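PDB 6J3A: gamma-glutamyltranspeptidase, which probably transfers or cleaves gamma-glutamyl groups, as an LmbA-like homologue in the gamma-glutamyltranspeptidase family of the N-terminal nucleophile (Ntn) clan. Local coordinates for residues Trp276-Gly279 against Pro280-Leu283; Leu304-Glu307 against Gly308-Ala312; Met313-Arg316 against Glu317-Gly321. All coordinates share one frame; numbering follows the deposited sequence.

Interaction 1: residues Trp276-Gly279 against Pro280-Leu283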
loop_
_atom_site.group_PDB
_atom_site.type_symbol
_atom_site.label_atom_id
_atom_site.label_comp_id
_atom_site.label_asym_id
_atom_site.label_seq_id
_atom_site.Cartn_x
_atom_site.Cartn_y
_atom_site.Cartn_z
ATOM N N TRP A 276 -31.631 12.947 4.972
ATOM C CA TRP A 276 -31.046 13.396 6.258
ATOM C C TRP A 276 -29.499 13.502 6.194
ATOM O O TRP A 276 -28.880 14.161 7.036
ATOM C CB TRP A 276 -31.482 12.502 7.441
ATOM C CG TRP A 276 -31.182 11.053 7.249
ATOM C CD1 TRP A 276 -32.031 10.116 6.754
ATOM C CD2 TRP A 276 -29.946 10.374 7.522
ATOM N NE1 TRP A 276 -31.408 8.889 6.692
ATOM C CE2 TRP A 276 -30.127 9.018 7.159
ATOM C CE3 TRP A 276 -28.704 10.775 8.042
ATOM C CZ2 TRP A 276 -29.116 8.056 7.301
ATOM C CZ3 TRP A 276 -27.688 9.812 8.181
ATOM C CH2 TRP A 276 -27.907 8.471 7.814
ATOM N N SER A 277 -28.885 12.821 5.227
ATOM C CA SER A 277 -27.513 13.093 4.821
ATOM C C SER A 277 -27.523 13.934 3.543
ATOM O O SER A 277 -28.570 14.137 2.945
ATOM C CB SER A 277 -26.776 11.777 4.579
ATOM O OG SER A 277 -27.138 11.212 3.326
ATOM N N GLN A 278 -26.355 14.396 3.107
ATOM C CA GLN A 278 -26.217 14.951 1.746
ATOM C C GLN A 278 -26.174 13.864 0.657
ATOM O O GLN A 278 -26.071 14.189 -0.535
ATOM C CB GLN A 278 -24.962 15.834 1.619
ATOM C CG GLN A 278 -23.618 15.098 1.701
ATOM C CD GLN A 278 -22.418 15.948 1.286
ATOM O OE1 GLN A 278 -21.326 15.776 1.814
ATOM N NE2 GLN A 278 -22.609 16.848 0.321
ATOM N N GLY A 279 -26.223 12.593 1.060
ATOM C CA GLY A 279 -26.052 11.449 0.156
ATOM C C GLY A 279 -26.708 11.578 -1.202
ATOM O O GLY A 279 -26.046 11.438 -2.243
ATOM N N PRO A 280 -28.015 11.872 -1.204
ATOM C CA PRO A 280 -28.769 12.042 -2.438
ATOM C C PRO A 280 -28.283 13.099 -3.433
ATOM O O PRO A 280 -28.679 13.034 -4.594
ATOM C CB PRO A 280 -30.158 12.383 -1.925
ATOM C CG PRO A 280 -30.260 11.603 -0.659
ATOM C CD PRO A 280 -28.915 11.813 -0.037
ATOM N N VAL A 281 -27.428 14.030 -3.010
ATOM C CA VAL A 281 -26.921 15.063 -3.910
ATOM C C VAL A 281 -26.021 14.493 -5.019
ATOM O O VAL A 281 -25.924 15.082 -6.103
ATOM C CB VAL A 281 -26.221 16.208 -3.135
ATOM C CG1 VAL A 281 -24.751 15.914 -2.854
ATOM C CG2 VAL A 281 -26.346 17.516 -3.902
ATOM N N LEU A 282 -25.367 13.360 -4.736
ATOM C CA LEU A 282 -24.632 12.587 -5.754
ATOM C C LEU A 282 -25.616 12.053 -6.796
ATOM O O LEU A 282 -25.415 12.212 -8.005
ATOM C CB LEU A 282 -23.853 11.420 -5.112
ATOM C CG LEU A 282 -22.750 10.759 -5.975
ATOM C CD1 LEU A 282 -21.639 10.147 -5.121
ATOM C CD2 LEU A 282 -23.296 9.713 -6.951
ATOM N N LEU A 283 -26.685 11.430 -6.301
ATOM C CA LEU A 283 -27.740 10.888 -7.145
ATOM C C LEU A 283 -28.380 11.994 -8.019
ATOM O O LEU A 283 -28.616 11.785 -9.206
ATOM C CB LEU A 283 -28.791 10.147 -6.295
ATOM C CG LEU A 283 -28.326 9.080 -5.282
ATOM C CD1 LEU A 283 -29.469 8.426 -4.516
ATOM C CD2 LEU A 283 -27.548 8.003 -5.996
#
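Gln278 and Val281 lie one turn apart, and their side chains cross at a slant, the far end of the glutamine passing Val281 CG1. That methyl also rests on the glutamine's backbone, Val281 CG1 lying 3.2 Å from Gln278 O. It is put there by a chi1 of 86°, which holds CG1 between its own N and carbonyl carbon while CG2 turns away from N. Beneath the side chains, Val281 N donates to Gln278 O over 2.8 Å, fairly straight at 162°, and Leu282 N reaches Gly279 O at 3.2 Å with its nitrogen well above the carbonyl plane. These two i to i+3 bonds lead the chain into helix 280-288, from the loop after strand 268-272. Ser277, ahead of the turn, provides the capping bond: its OG accepts from Gly279 N at 2.8 Å and is also hydrogen-bonded to Gly274 O. The same OG faces the Pro280 ring, lying 3.9 Å from Pro280 CD. Proline has no N-H to donate, so its place in this first turn costs no hydrogen bond. Gly279 sits where any beta carbon would strike both Ser277 OG and the proline ring. Further back, Trp276 lays one ring face against Ser277 CB, holds Glu258 through NE1 and makes a cation-pi contact with Arg478. On the helix, the end of Leu282 leads away from the turn and packs on Val270 and Lys272 of strand 268-272 and on Asp507 and Gln510 of helix 506-519.

Interaction 2: residues Leu304-Glu307 against Gly308-Ala312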
loop_
_atom_site.group_PDB
_atom_site.type_symbol
_atom_site.label_atom_id
_atom_site.label_comp_id
_atom_site.label_asym_id
_atom_site.label_seq_id
_atom_site.Cartn_x
_atom_site.Cartn_y
_atom_site.Cartn_z
ATOM N N LEU A 304 -19.520 20.969 -17.331
ATOM C CA LEU A 304 -20.815 20.296 -17.215
ATOM C C LEU A 304 -21.094 19.772 -15.809
ATOM O O LEU A 304 -22.187 19.960 -15.287
ATOM C CB LEU A 304 -20.913 19.134 -18.216
ATOM C CG LEU A 304 -22.176 18.274 -18.107
ATOM C CD1 LEU A 304 -23.400 19.062 -18.556
ATOM C CD2 LEU A 304 -22.043 16.987 -18.898
ATOM N N LEU A 305 -20.106 19.100 -15.226
ATOM C CA LEU A 305 -20.217 18.555 -13.876
ATOM C C LEU A 305 -20.251 19.609 -12.776
ATOM O O LEU A 305 -20.903 19.399 -11.751
ATOM C CB LEU A 305 -19.076 17.575 -13.605
ATOM C CG LEU A 305 -19.048 16.309 -14.471
ATOM C CD1 LEU A 305 -17.992 15.331 -13.973
ATOM C CD2 LEU A 305 -20.396 15.612 -14.554
ATOM N N VAL A 306 -19.534 20.718 -12.972
ATOM C CA VAL A 306 -19.483 21.806 -11.976
ATOM C C VAL A 306 -20.858 22.488 -11.879
ATOM O O VAL A 306 -21.456 22.598 -10.801
ATOM C CB VAL A 306 -18.352 22.819 -12.309
ATOM C CG1 VAL A 306 -18.433 24.086 -11.453
ATOM C CG2 VAL A 306 -16.990 22.160 -12.126
ATOM N N GLU A 307 -21.357 22.924 -13.026
ATOM C CA GLU A 307 -22.673 23.552 -13.088
ATOM C C GLU A 307 -23.775 22.617 -12.572
ATOM O O GLU A 307 -24.647 23.039 -11.815
ATOM C CB GLU A 307 -22.970 24.036 -14.515
ATOM C CG GLU A 307 -22.019 25.121 -15.007
ATOM C CD GLU A 307 -21.851 26.218 -13.986
ATOM O OE1 GLU A 307 -20.811 26.221 -13.297
ATOM O OE2 GLU A 307 -22.787 27.041 -13.842
ATOM N N GLY A 308 -23.713 21.353 -12.966
ATOM C CA GLY A 308 -24.650 20.346 -12.470
ATOM C C GLY A 308 -24.582 20.180 -10.961
ATOM O O GLY A 308 -25.609 20.113 -10.290
ATOM N N CYS A 309 -23.361 20.134 -10.431
ATOM C CA CYS A 309 -23.130 20.090 -8.987
ATOM C C CYS A 309 -23.724 21.295 -8.240
ATOM O O CYS A 309 -24.371 21.118 -7.201
ATOM C CB CYS A 309 -21.643 19.981 -8.701
ATOM S SG CYS A 309 -21.256 20.043 -6.944
ATOM N N LYS A 310 -23.513 22.501 -8.773
ATOM C CA LYS A 310 -24.119 23.723 -8.207
ATOM C C LYS A 310 -25.636 23.597 -8.075
ATOM O O LYS A 310 -26.199 23.879 -7.023
ATOM C CB LYS A 310 -23.745 24.970 -9.037
ATOM C CG LYS A 310 -22.454 25.643 -8.563
ATOM C CD LYS A 310 -21.393 25.812 -9.639
ATOM C CE LYS A 310 -21.247 27.234 -10.118
ATOM N NZ LYS A 310 -20.010 27.367 -10.939
ATOM N N LEU A 311 -26.284 23.139 -9.138
ATOM C CA LEU A 311 -27.733 22.991 -9.147
ATOM C C LEU A 311 -28.197 21.910 -8.180
ATOM O O LEU A 311 -29.243 22.053 -7.559
ATOM C CB LEU A 311 -28.233 22.679 -10.561
ATOM C CG LEU A 311 -27.932 23.710 -11.658
ATOM C CD1 LEU A 311 -28.295 23.150 -13.022
ATOM C CD2 LEU A 311 -28.660 25.021 -11.417
ATOM N N ALA A 312 -27.436 20.826 -8.055
ATOM C CA ALA A 312 -27.797 19.761 -7.110
ATOM C C ALA A 312 -27.602 20.222 -5.672
ATOM O O ALA A 312 -28.393 19.869 -4.808
ATOM C CB ALA A 312 -27.007 18.489 -7.376
#
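Leu304 O, Leu305 O, Val306 O and Glu307 O each receive an amide from four residues on, Gly308 N at 3.1 Å, Cys309 N at 2.9 Å, Lys310 N at 2.9 Å and Leu311 N at 3.1 Å respectively. This is the regular pattern of an alpha-helix, and the two segments are successive turns of helix 299-319. The straightest bond is Lys310 N to Val306 O, with 165° at the hydrogen and the donor close to the carbonyl's own line. On one flank of this backbone the Glu307 and Lys310 side chains run alongside each other and point the same way, joined three residues apart by a salt bridge. Lys310 NZ lies 2.7 Å from Glu307 OE1 and meets it on the syn lone pair, the side of the other carboxylate oxygen. Both chains have to fold to meet: the glutamate bends at chi2 (-48°), and the lysine turns at chi2 and again at chi3 (106°), bringing its ammonium group beside the carboxylate of the preceding turn. A methionine in place of Lys310 would probably leave Glu307 OE1 without its positive mate in this buried setting. Val306 lies beside the same lysine, its CG1 3.7 Å from Lys310 NZ. Leu311 CG rests 3.4 Å from Glu307 O, so aliphatic carbon flanks a carbonyl that is already bonded. Leu305 and Val306 also pack on Trp538, and Cys309 on Gln285 and Gln508. The carboxylate is held through both oxygens, OE1 by the ammonium group and OE2 by Ser349 N, which fixes its rotation and probably favours its charged form.

Interaction 3: residues Met313-Arg316 against Glu317-Gly321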
loop_
_atom_site.group_PDB
_atom_site.type_symbol
_atom_site.label_atom_id
_atom_site.label_comp_id
_atom_site.label_asym_id
_atom_site.label_seq_id
_atom_site.Cartn_x
_atom_site.Cartn_y
_atom_site.Cartn_z
ATOM N N MET A 313 -26.561 21.016 -5.426
ATOM C CA MET A 313 -26.275 21.546 -4.085
ATOM C C MET A 313 -27.328 22.542 -3.611
ATOM O O MET A 313 -27.701 22.569 -2.442
ATOM C CB MET A 313 -24.888 22.190 -4.058
ATOM C CG MET A 313 -23.751 21.182 -4.069
ATOM S SD MET A 313 -23.755 20.003 -2.690
ATOM C CE MET A 313 -22.324 20.570 -1.789
ATOM N N ALA A 314 -27.802 23.360 -4.537
ATOM C CA ALA A 314 -28.899 24.285 -4.291
ATOM C C ALA A 314 -30.126 23.556 -3.787
ATOM O O ALA A 314 -30.781 23.998 -2.844
ATOM C CB ALA A 314 -29.232 25.037 -5.570
ATOM N N ASP A 315 -30.423 22.438 -4.437
ATOM C CA ASP A 315 -31.551 21.590 -4.056
ATOM C C ASP A 315 -31.294 20.948 -2.699
ATOM O O ASP A 315 -32.203 20.853 -1.888
ATOM C CB ASP A 315 -31.833 20.516 -5.121
ATOM C CG ASP A 315 -32.766 21.005 -6.245
ATOM O OD1 ASP A 315 -33.348 22.117 -6.147
ATOM O OD2 ASP A 315 -32.931 20.242 -7.234
ATOM N N ARG A 316 -30.051 20.527 -2.458
ATOM C CA ARG A 316 -29.624 20.045 -1.140
ATOM C C ARG A 316 -29.939 21.049 -0.016
ATOM O O ARG A 316 -30.533 20.697 1.005
ATOM C CB ARG A 316 -28.136 19.731 -1.144
ATOM C CG ARG A 316 -27.634 19.120 0.157
ATOM C CD ARG A 316 -26.123 19.159 0.265
ATOM N NE ARG A 316 -25.629 20.443 0.773
ATOM C CZ ARG A 316 -24.392 20.674 1.211
ATOM N NH1 ARG A 316 -24.062 21.885 1.651
ATOM N NH2 ARG A 316 -23.485 19.706 1.238
ATOM N N GLU A 317 -29.526 22.293 -0.225
ATOM C CA GLU A 317 -29.745 23.363 0.746
ATOM C C GLU A 317 -31.221 23.683 0.976
ATOM O O GLU A 317 -31.663 23.863 2.116
ATOM C CB GLU A 317 -29.038 24.640 0.288
ATOM C CG GLU A 317 -29.028 25.747 1.336
ATOM C CD GLU A 317 -28.458 25.275 2.658
ATOM O OE1 GLU A 317 -27.357 24.687 2.649
ATOM O OE2 GLU A 317 -29.116 25.453 3.698
ATOM N N ALA A 318 -31.957 23.790 -0.121
ATOM C CA ALA A 318 -33.390 24.092 -0.089
ATOM C C ALA A 318 -34.246 22.980 0.499
ATOM O O ALA A 318 -35.171 23.257 1.255
ATOM C CB ALA A 318 -33.884 24.423 -1.489
ATOM N N TRP A 319 -33.943 21.736 0.145
ATOM C CA TRP A 319 -34.861 20.619 0.382
ATOM C C TRP A 319 -34.411 19.575 1.403
ATOM O O TRP A 319 -35.262 18.894 1.978
ATOM C CB TRP A 319 -35.222 19.953 -0.957
ATOM C CG TRP A 319 -35.850 20.937 -1.909
ATOM C CD1 TRP A 319 -35.315 21.430 -3.065
ATOM C CD2 TRP A 319 -37.108 21.583 -1.744
ATOM N NE1 TRP A 319 -36.174 22.328 -3.642
ATOM C CE2 TRP A 319 -37.281 22.449 -2.845
ATOM C CE3 TRP A 319 -38.116 21.511 -0.767
ATOM C CZ2 TRP A 319 -38.423 23.237 -3.001
ATOM C CZ3 TRP A 319 -39.245 22.294 -0.912
ATOM C CH2 TRP A 319 -39.393 23.146 -2.027
ATOM N N TYR A 320 -33.103 19.445 1.651
ATOM C CA TYR A 320 -32.607 18.319 2.473
ATOM C C TYR A 320 -32.641 18.644 3.948
ATOM O O TYR A 320 -32.523 19.800 4.357
ATOM C CB TYR A 320 -31.190 17.882 2.110
ATOM C CG TYR A 320 -30.999 17.240 0.747
ATOM C CD1 TYR A 320 -31.830 17.539 -0.344
ATOM C CD2 TYR A 320 -29.931 16.367 0.528
ATOM C CE1 TYR A 320 -31.611 16.977 -1.591
ATOM C CE2 TYR A 320 -29.707 15.802 -0.721
ATOM C CZ TYR A 320 -30.548 16.114 -1.777
ATOM O OH TYR A 320 -30.335 15.554 -3.016
ATOM N N GLY A 321 -32.769 17.587 4.738
ATOM C CA GLY A 321 -32.849 17.707 6.184
ATOM C C GLY A 321 -33.672 16.589 6.779
ATOM O O GLY A 321 -34.075 15.658 6.079
HETATM O O HOH W 1 -25.304 23.706 0.187
#
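Tyr320 turns one ring face onto the backbone of Arg316: Arg316 CA stands 3.6 Å from the centroid of the Tyr320 ring, 19° off its normal, a CH-pi contact. The two side chains cross at about a right angle, guanidinium and ring planes 54° apart, with Arg316 CG 3.6 Å from Tyr320 CD2. Because Arg316 CG is anti to N (chi1 -175°), it passes this ring carbon on the way to the guanidinium, one face of which carries Met313 CE. The Trp319 ring has Ala318 CB over one face, near the rim, and Asp315 OD1 at its edge, in plane and 3.7 Å from Trp319 CD1. Their side chains share no hydrogen bond; both instead reach Gly355, Asp315 OD1 taking its N-H and Trp319 NE1 giving to its carbonyl, while Asp315 OD2 is gripped by Tyr336 OH and Gln284 NE2. Arg316 NH2 forms a salt bridge with Asp504 and Glu317 OE1 one with Arg480, and a water joins Arg316 NH1 to Glu317 OE1 only weakly. This is the C-terminal end of helix 299-319. Its closing bonds run from Trp319 N to Asp315 O (2.8 Å) and from Tyr320 N to Arg316 O (2.9 Å), after which Tyr320 leaves helical geometry and Gly321 takes backbone angles that call for glycine. Helix 280-288 packs against this end, Val281 on Met313 and Arg316, Pro280 on Tyr320, with Tyr320 OH bonded to Gln284, and Gly321 bonds through its backbone to Pro275, in the loop that follows strand 268-272.

How the interactions relate
Along the chain the contacts come in series: interaction 1 at the start of helix 280-288, beside strand 268-272, then interactions 2 and 3 on adjoining parts of helix 299-319, the next helix. The centres of interactions 2 and 3 are about 13 Å apart, those of 1 and 2 about 14 Å, and those of 1 and 3 about 9 Å. One place where the two helices touch is Val281 CG2, 3.2 Å from Ala312 O. Between interactions 1 and 3, Tyr320 OH sits near Val281 N. The beginning of one helix is thus packed against the end of the next; both probably belong to a helical layer of the alpha-beta-beta-alpha fold usual for the Ntn clan.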